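Local atomic coordinates of alkyl hydroperoxide reductase/ Thiol specific antioxidant/ Mal allergen (Burkholderia ambifaria, PDB entry 5ENU), a protein that belongs to the peroxiredoxins and probably reduces hydrogen peroxide and organic hydroperoxides through a reactive cysteine thiol. Residues V40-P45 against A71-V76; D79-H84 against L97-D102; V111-K116 against G124-T129. All coordinates share one frame; numbering follows the deposited sequence.

Contact 1: V40-P45 against A71-V76; sequences VLYFYP and AEIIGV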
# COMPACT_ATOMS: atom_id res chain seq x y z
N VAL A 40 6.50 -1.77 3.36
CA VAL A 40 5.90 -2.07 2.07
C VAL A 40 4.49 -1.49 2.13
O VAL A 40 3.64 -2.00 2.87
CB VAL A 40 5.86 -3.58 1.80
CG1 VAL A 40 5.06 -3.88 0.53
CG2 VAL A 40 7.27 -4.16 1.73
N LEU A 41 4.25 -0.42 1.39
CA LEU A 41 2.94 0.22 1.34
C LEU A 41 2.35 -0.16 -0.02
O LEU A 41 2.85 0.30 -1.05
CB LEU A 41 3.10 1.73 1.47
CG LEU A 41 1.81 2.52 1.66
CD1 LEU A 41 1.17 2.16 3.01
CD2 LEU A 41 2.08 4.04 1.56
N TYR A 42 1.35 -1.03 -0.03
CA TYR A 42 0.81 -1.53 -1.29
C TYR A 42 -0.61 -1.01 -1.50
O TYR A 42 -1.47 -1.17 -0.62
CB TYR A 42 0.92 -3.06 -1.45
CG TYR A 42 -0.15 -3.94 -0.82
CD1 TYR A 42 -0.01 -4.44 0.49
CD2 TYR A 42 -1.27 -4.34 -1.55
CE1 TYR A 42 -0.98 -5.27 1.05
CE2 TYR A 42 -2.24 -5.18 -1.00
CZ TYR A 42 -2.09 -5.62 0.31
OH TYR A 42 -3.03 -6.46 0.90
N PHE A 43 -0.83 -0.36 -2.65
CA PHE A 43 -2.14 0.16 -3.02
C PHE A 43 -2.84 -0.84 -3.92
O PHE A 43 -2.22 -1.36 -4.87
CB PHE A 43 -2.00 1.48 -3.79
CG PHE A 43 -1.54 2.64 -2.94
CD1 PHE A 43 -0.22 2.77 -2.56
CD2 PHE A 43 -2.46 3.62 -2.53
CE1 PHE A 43 0.19 3.84 -1.78
CE2 PHE A 43 -2.05 4.71 -1.75
CZ PHE A 43 -0.72 4.81 -1.37
N TYR A 44 -4.09 -1.15 -3.60
CA TYR A 44 -4.86 -2.10 -4.39
C TYR A 44 -6.23 -1.51 -4.70
O TYR A 44 -6.77 -0.74 -3.89
CB TYR A 44 -5.00 -3.46 -3.67
CG TYR A 44 -5.71 -3.39 -2.32
CD1 TYR A 44 -5.02 -3.04 -1.15
CD2 TYR A 44 -7.07 -3.68 -2.22
CE1 TYR A 44 -5.68 -2.99 0.08
CE2 TYR A 44 -7.73 -3.64 -0.99
CZ TYR A 44 -7.03 -3.30 0.15
OH TYR A 44 -7.68 -3.24 1.37
N PRO A 45 -6.80 -1.79 -5.88
CA PRO A 45 -8.03 -1.07 -6.28
C PRO A 45 -9.22 -1.23 -5.34
O PRO A 45 -9.88 -0.22 -5.04
CB PRO A 45 -8.32 -1.62 -7.69
CG PRO A 45 -7.04 -2.16 -8.20
CD PRO A 45 -6.16 -2.50 -7.01
N ALA A 71 10.67 -5.71 7.91
CA ALA A 71 9.66 -4.94 7.20
C ALA A 71 8.28 -5.16 7.79
O ALA A 71 7.97 -6.21 8.36
CB ALA A 71 9.62 -5.34 5.71
N GLU A 72 7.43 -4.14 7.63
CA GLU A 72 6.00 -4.22 7.85
C GLU A 72 5.29 -4.08 6.51
O GLU A 72 5.81 -3.46 5.58
CB GLU A 72 5.54 -3.11 8.82
CG GLU A 72 4.01 -3.05 9.13
CD GLU A 72 3.41 -4.33 9.77
OE1 GLU A 72 2.94 -4.23 10.93
OE2 GLU A 72 3.39 -5.40 9.13
N ILE A 73 4.10 -4.67 6.40
CA ILE A 73 3.22 -4.54 5.25
C ILE A 73 2.02 -3.71 5.68
O ILE A 73 1.46 -3.92 6.77
CB ILE A 73 2.73 -5.93 4.77
CG1 ILE A 73 3.90 -6.91 4.55
CG2 ILE A 73 1.87 -5.81 3.53
CD1 ILE A 73 4.86 -6.48 3.46
N ILE A 74 1.60 -2.77 4.83
CA ILE A 74 0.34 -2.06 4.99
C ILE A 74 -0.34 -1.99 3.62
O ILE A 74 0.26 -1.48 2.66
CB ILE A 74 0.50 -0.65 5.60
CG1 ILE A 74 1.17 -0.70 6.98
CG2 ILE A 74 -0.87 0.06 5.68
CD1 ILE A 74 1.45 0.67 7.57
N GLY A 75 -1.58 -2.49 3.53
CA GLY A 75 -2.38 -2.34 2.32
C GLY A 75 -3.22 -1.07 2.37
O GLY A 75 -3.61 -0.62 3.44
N VAL A 76 -3.43 -0.45 1.20
CA VAL A 76 -4.20 0.79 1.10
C VAL A 76 -5.22 0.66 -0.02
O VAL A 76 -4.85 0.34 -1.16
CB VAL A 76 -3.31 2.02 0.79
CG1 VAL A 76 -4.16 3.30 0.90
CG2 VAL A 76 -2.10 2.07 1.72
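Tyr42 lays one face of its ring over the backbone of Gly75, whose CA stands 3.8 Å from the centroid of the Tyr42 ring in a CH-pi contact. The first torsion of Tyr42 (chi1 83°) sets CG between the backbone N and the carbonyl carbon, which folds the ring across the neighbouring strand; glycine suits the place because it has no CB to meet the ring. At the edge of the same ring Ile73 CG2 lies 3.8 Å from Tyr42 CE1, while the other branch of Ile73, in the conformer described, lays CD1 alongside Val40 CB. These are neighbours in a parallel pair of strands, joined by helix 50-68 in a right-handed beta-alpha-beta crossover of the thioredoxin-type fold; five backbone hydrogen bonds hold the pair from Val40 to Tyr44. On the face of Leu41, Phe43, Ile74 and Val76 the side-chain packing between the two strands is apolar. Val76 CB sits over one face of the Phe43 ring, with Val76 CG1 3.7 Å from Phe43 CE2, while Val76 CG2 reaches Leu41 CD1 at 3.5 Å. A beta-branched valine suits the place because its two methyls can serve two neighbours at once, Phe43 and Leu41. Helix 104-109 covers this side and helix 50-68 the Tyr42 side. Tyr44 turns its ring edge to Gly75 C, while its hydroxyl bonds to Asp47.

Contact 2: D79-H84 against L97-D102; sequences DSLRSH and LISDAD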
# COMPACT_ATOMS: atom_id res chain seq x y z
N ASP A 79 -11.59 1.96 0.23
CA ASP A 79 -12.74 1.36 0.90
C ASP A 79 -12.84 1.83 2.35
O ASP A 79 -11.86 2.25 2.97
CB ASP A 79 -12.65 -0.18 0.86
CG ASP A 79 -12.74 -0.71 -0.55
OD1 ASP A 79 -13.86 -0.68 -1.10
OD2 ASP A 79 -11.69 -1.09 -1.13
N SER A 80 -14.06 1.73 2.90
CA SER A 80 -14.34 2.09 4.29
C SER A 80 -13.59 1.20 5.29
O SER A 80 -13.16 0.08 4.98
CB SER A 80 -15.84 1.96 4.56
OG SER A 80 -16.22 0.61 4.53
N LEU A 81 -13.48 1.70 6.52
CA LEU A 81 -12.95 0.87 7.60
C LEU A 81 -13.80 -0.38 7.81
O LEU A 81 -13.27 -1.46 8.07
CB LEU A 81 -12.88 1.68 8.90
CG LEU A 81 -11.72 2.68 8.93
CD1 LEU A 81 -11.86 3.58 10.17
CD2 LEU A 81 -10.36 1.95 8.93
N ARG A 82 -15.13 -0.25 7.71
CA ARG A 82 -16.00 -1.42 7.84
C ARG A 82 -15.65 -2.48 6.79
O ARG A 82 -15.52 -3.67 7.09
CB ARG A 82 -17.47 -1.00 7.71
CG ARG A 82 -18.47 -2.18 7.67
CD ARG A 82 -19.91 -1.67 7.56
NE ARG A 82 -20.23 -1.19 6.22
CZ ARG A 82 -21.31 -0.46 5.91
NH1 ARG A 82 -22.17 -0.11 6.87
NH2 ARG A 82 -21.53 -0.07 4.66
N SER A 83 -15.51 -2.05 5.53
CA SER A 83 -15.13 -2.99 4.49
C SER A 83 -13.78 -3.61 4.81
O SER A 83 -13.60 -4.83 4.67
CB SER A 83 -15.06 -2.25 3.16
OG SER A 83 -14.66 -3.10 2.10
N HIS A 84 -12.82 -2.79 5.24
CA HIS A 84 -11.49 -3.31 5.57
C HIS A 84 -11.55 -4.32 6.71
O HIS A 84 -10.85 -5.35 6.67
CB HIS A 84 -10.57 -2.17 5.96
CG HIS A 84 -9.97 -1.42 4.82
ND1 HIS A 84 -10.23 -1.72 3.50
CD2 HIS A 84 -9.08 -0.40 4.81
CE1 HIS A 84 -9.51 -0.92 2.72
NE2 HIS A 84 -8.82 -0.10 3.50
N LEU A 97 -4.77 -2.58 7.21
CA LEU A 97 -5.26 -1.95 5.99
C LEU A 97 -5.65 -0.51 6.31
O LEU A 97 -6.48 -0.27 7.20
CB LEU A 97 -6.48 -2.69 5.44
CG LEU A 97 -6.27 -4.16 5.08
CD1 LEU A 97 -7.61 -4.78 4.67
CD2 LEU A 97 -5.21 -4.34 3.97
N ILE A 98 -5.08 0.45 5.57
CA ILE A 98 -5.45 1.87 5.70
C ILE A 98 -6.69 2.15 4.86
O ILE A 98 -6.76 1.74 3.68
CB ILE A 98 -4.27 2.77 5.27
CG1 ILE A 98 -3.22 2.83 6.38
CG2 ILE A 98 -4.78 4.16 4.91
CD1 ILE A 98 -1.90 3.52 5.98
N SER A 99 -7.65 2.85 5.44
CA SER A 99 -8.82 3.35 4.71
C SER A 99 -8.51 4.75 4.19
O SER A 99 -8.51 5.72 4.95
CB SER A 99 -10.06 3.37 5.60
OG SER A 99 -11.12 3.98 4.88
N ASP A 100 -8.22 4.85 2.91
CA ASP A 100 -7.90 6.13 2.28
C ASP A 100 -9.12 6.70 1.58
O ASP A 100 -9.08 7.15 0.44
CB ASP A 100 -6.74 5.95 1.31
CG ASP A 100 -6.08 7.26 0.93
OD1 ASP A 100 -5.80 8.09 1.81
OD2 ASP A 100 -5.82 7.46 -0.27
N ALA A 101 -10.25 6.68 2.29
CA ALA A 101 -11.52 7.15 1.71
C ALA A 101 -11.44 8.58 1.19
O ALA A 101 -12.17 8.93 0.24
CB ALA A 101 -12.66 7.03 2.74
N ASP A 102 -10.62 9.44 1.81
CA ASP A 102 -10.51 10.83 1.39
C ASP A 102 -9.38 11.08 0.39
O ASP A 102 -9.11 12.24 0.06
CB ASP A 102 -10.41 11.78 2.59
CG ASP A 102 -9.17 11.55 3.43
OD1 ASP A 102 -8.18 10.96 2.94
OD2 ASP A 102 -9.18 11.99 4.59
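His84 projects from the first turn of helix 81-91 onto the strand, and its imidazole is the tightly held part of the contact. Leu97 CB rests over one face of the ring, 3.9 Å from the His84 centroid, in a CH-pi contact offset toward the rim; the carbonyl oxygen of Asp79 lies over the opposite face. In the plane of the ring, His84 NE2 donates to Ile98 O at 2.8 Å. That hydrogen bond is bent, 144° at the hydrogen, and the donor stands well above the carbonyl plane of Ile98. The other ring nitrogen, ND1, bonds to Asp47 OD2, so the ring is fixed by partners at both nitrogens and on both faces. Histidine suits the place because a flat ring can slip between backbone and leucine while offering a nitrogen at two points of its rim, NE2 for Ile98 O and ND1 for Asp47.

Next to it Ser99 OG gives a 2.7 Å hydrogen bond to Asp79 O, which ties the strand to the turn before the helix. With OG anti to the Ser99 N, chi1 174° carries the small hydroxyl toward that carbonyl, which it meets at an angle, slightly tilted from its plane. The solvent side has fewer contacts. There Leu81, partly exposed, gives only a small one through CD2, 3.6 Å from Ser99 CB, and Ser80 spends its hydroxyl on its own helix, as N-cap, accepting from Ser83 N.

The contact closes a beta-alpha-beta unit made of strand 71-77, helix 81-91 and strand 97-99. Ile98 points away from the helix, onto Ile74 and Val76 of strand 71-77, and beyond the strand the carboxylate of Asp100 takes up the Leu105 and Cys106 amides of helix 104-109.

Contact 3: V111-K116 against G124-T129; sequences VIKMKK and GIERST
The beta hairpin of strands 112-117 and 120-132 is joined here by Lys113 and Gly124, an antiparallel hydrogen-bonded pair: Lys113 N reaches Gly124 O at 2.8 Å, and Gly124 N reaches Lys113 O at 2.9 Å. Both donors stand above the plane of the carbonyl they use. A straighter bond, 177° at the hydrogen, runs from Glu126 N to Val111 O (2.8 Å) and extends the pairing to where the second strand is interrupted. Across that break Ser128 OG donates back to Glu126 O, a job suited to a short hydroxyl side chain. Val111, buried, sets CG1 3.9 Å from Ser128 CB. On the solvent side Lys113 leaves its strand extended and bends at its last torsion (chi4 78°), which brings NZ obliquely toward the carboxylate of the extended Glu126. Their salt bridge, Lys113 NZ to Glu126 OE2, is long at 3.8 Å; a water placed between them lies implausibly close to both, so its bridging role is doubtful. Inward, Val111 packs on Phe43 of strand 38-43. Val111, Glu126 and Ser128 all touch Arg143 of strand 138-143, the neighbour of strand 120-132 in the sheet.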
# COMPACT_ATOMS: atom_id res chain seq x y z
N VAL A 111 -1.38 7.61 -7.41
CA VAL A 111 -1.88 6.34 -7.95
C VAL A 111 -3.26 6.45 -8.58
O VAL A 111 -3.78 5.44 -9.08
CB VAL A 111 -1.87 5.20 -6.90
CG1 VAL A 111 -0.47 4.96 -6.36
CG2 VAL A 111 -2.86 5.50 -5.76
N ILE A 112 -3.89 7.63 -8.58
CA ILE A 112 -5.22 7.74 -9.17
C ILE A 112 -5.10 7.66 -10.69
O ILE A 112 -4.21 8.28 -11.30
CB ILE A 112 -5.91 9.05 -8.73
CG1 ILE A 112 -6.14 9.07 -7.21
CG2 ILE A 112 -7.22 9.30 -9.53
CD1 ILE A 112 -7.12 8.01 -6.69
N LYS A 113 -6.01 6.92 -11.32
CA LYS A 113 -6.04 6.81 -12.77
C LYS A 113 -7.50 6.80 -13.22
O LYS A 113 -8.28 5.99 -12.73
CB LYS A 113 -5.37 5.50 -13.20
CG LYS A 113 -5.30 5.29 -14.70
CD LYS A 113 -4.78 3.89 -15.02
CE LYS A 113 -4.42 3.76 -16.50
NZ LYS A 113 -3.10 4.39 -16.81
N MET A 114 -7.85 7.68 -14.16
CA MET A 114 -9.20 7.70 -14.70
C MET A 114 -9.34 6.61 -15.77
O MET A 114 -8.44 6.41 -16.59
CB MET A 114 -9.53 9.07 -15.30
CG MET A 114 -9.41 10.25 -14.31
SD MET A 114 -10.46 10.10 -12.85
CE MET A 114 -12.08 10.10 -13.61
N LYS A 115 -10.45 5.89 -15.73
CA LYS A 115 -10.73 4.83 -16.70
C LYS A 115 -12.04 5.15 -17.42
O LYS A 115 -13.01 5.56 -16.79
CB LYS A 115 -10.86 3.49 -15.99
N LYS A 116 -12.06 4.96 -18.74
CA LYS A 116 -13.25 5.25 -19.53
C LYS A 116 -14.08 3.98 -19.68
O LYS A 116 -13.59 2.98 -20.22
CB LYS A 116 -12.88 5.83 -20.89
N GLY A 124 -10.27 5.54 -10.60
CA GLY A 124 -9.71 4.32 -10.07
C GLY A 124 -8.32 4.48 -9.46
O GLY A 124 -7.70 5.54 -9.54
N ILE A 125 -7.88 3.41 -8.79
CA ILE A 125 -6.51 3.26 -8.28
C ILE A 125 -5.76 2.35 -9.24
O ILE A 125 -6.27 1.28 -9.61
CB ILE A 125 -6.53 2.59 -6.88
CG1 ILE A 125 -6.96 3.56 -5.79
CG2 ILE A 125 -5.15 1.94 -6.54
CD1 ILE A 125 -6.94 2.93 -4.41
N GLU A 126 -4.55 2.75 -9.61
CA GLU A 126 -3.62 1.89 -10.33
C GLU A 126 -2.87 1.05 -9.29
O GLU A 126 -2.20 1.60 -8.42
CB GLU A 126 -2.65 2.80 -11.07
CG GLU A 126 -1.63 2.08 -11.90
CD GLU A 126 -0.88 2.99 -12.86
OE1 GLU A 126 -0.17 3.91 -12.40
OE2 GLU A 126 -1.03 2.79 -14.08
N ARG A 127 -3.01 -0.28 -9.36
CA ARG A 127 -2.32 -1.17 -8.42
C ARG A 127 -0.82 -0.88 -8.42
O ARG A 127 -0.16 -1.00 -9.45
CB ARG A 127 -2.55 -2.64 -8.79
CG ARG A 127 -2.10 -3.63 -7.71
CD ARG A 127 -2.21 -5.10 -8.17
NE ARG A 127 -3.53 -5.41 -8.71
CZ ARG A 127 -4.60 -5.67 -7.96
NH1 ARG A 127 -5.78 -5.89 -8.54
NH2 ARG A 127 -4.52 -5.72 -6.63
N SER A 128 -0.29 -0.48 -7.26
CA SER A 128 1.07 0.04 -7.16
C SER A 128 1.59 -0.26 -5.76
O SER A 128 0.82 -0.27 -4.79
CB SER A 128 1.12 1.56 -7.37
OG SER A 128 0.51 1.93 -8.59
N THR A 129 2.90 -0.44 -5.65
CA THR A 129 3.56 -0.74 -4.38
C THR A 129 4.78 0.13 -4.21
O THR A 129 5.44 0.49 -5.19
CB THR A 129 3.92 -2.21 -4.31
OG1 THR A 129 2.73 -2.97 -4.50
CG2 THR A 129 4.59 -2.60 -2.99
O HOH W 1 -0.75 4.44 -15.83

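All three contacts reach one mixed sheet, but at different depths. Contact 1 is its core, with aliphatic and aromatic side chains on both faces. Contact 2 adjoins contact 1, since strand 97-99 lies beside strand 71-77: Gly75 O probably accepts from Ile98 N, and Tyr44 OH packs against His84 CE1, with Asp47 bonded to both. Also buried, it joins helix to strand, so side-chain hydrogen bonds from His84 and Ser99 to backbone carbonyls, with Leu97 packing, stand in place of strand pairing. Contact 3 joins on from strand 120-132, through a probable Phe43 N to Ser128 O hydrogen bond, and is only partly buried; its charged pair faces solvent. Contacts 2 and 3 do not touch.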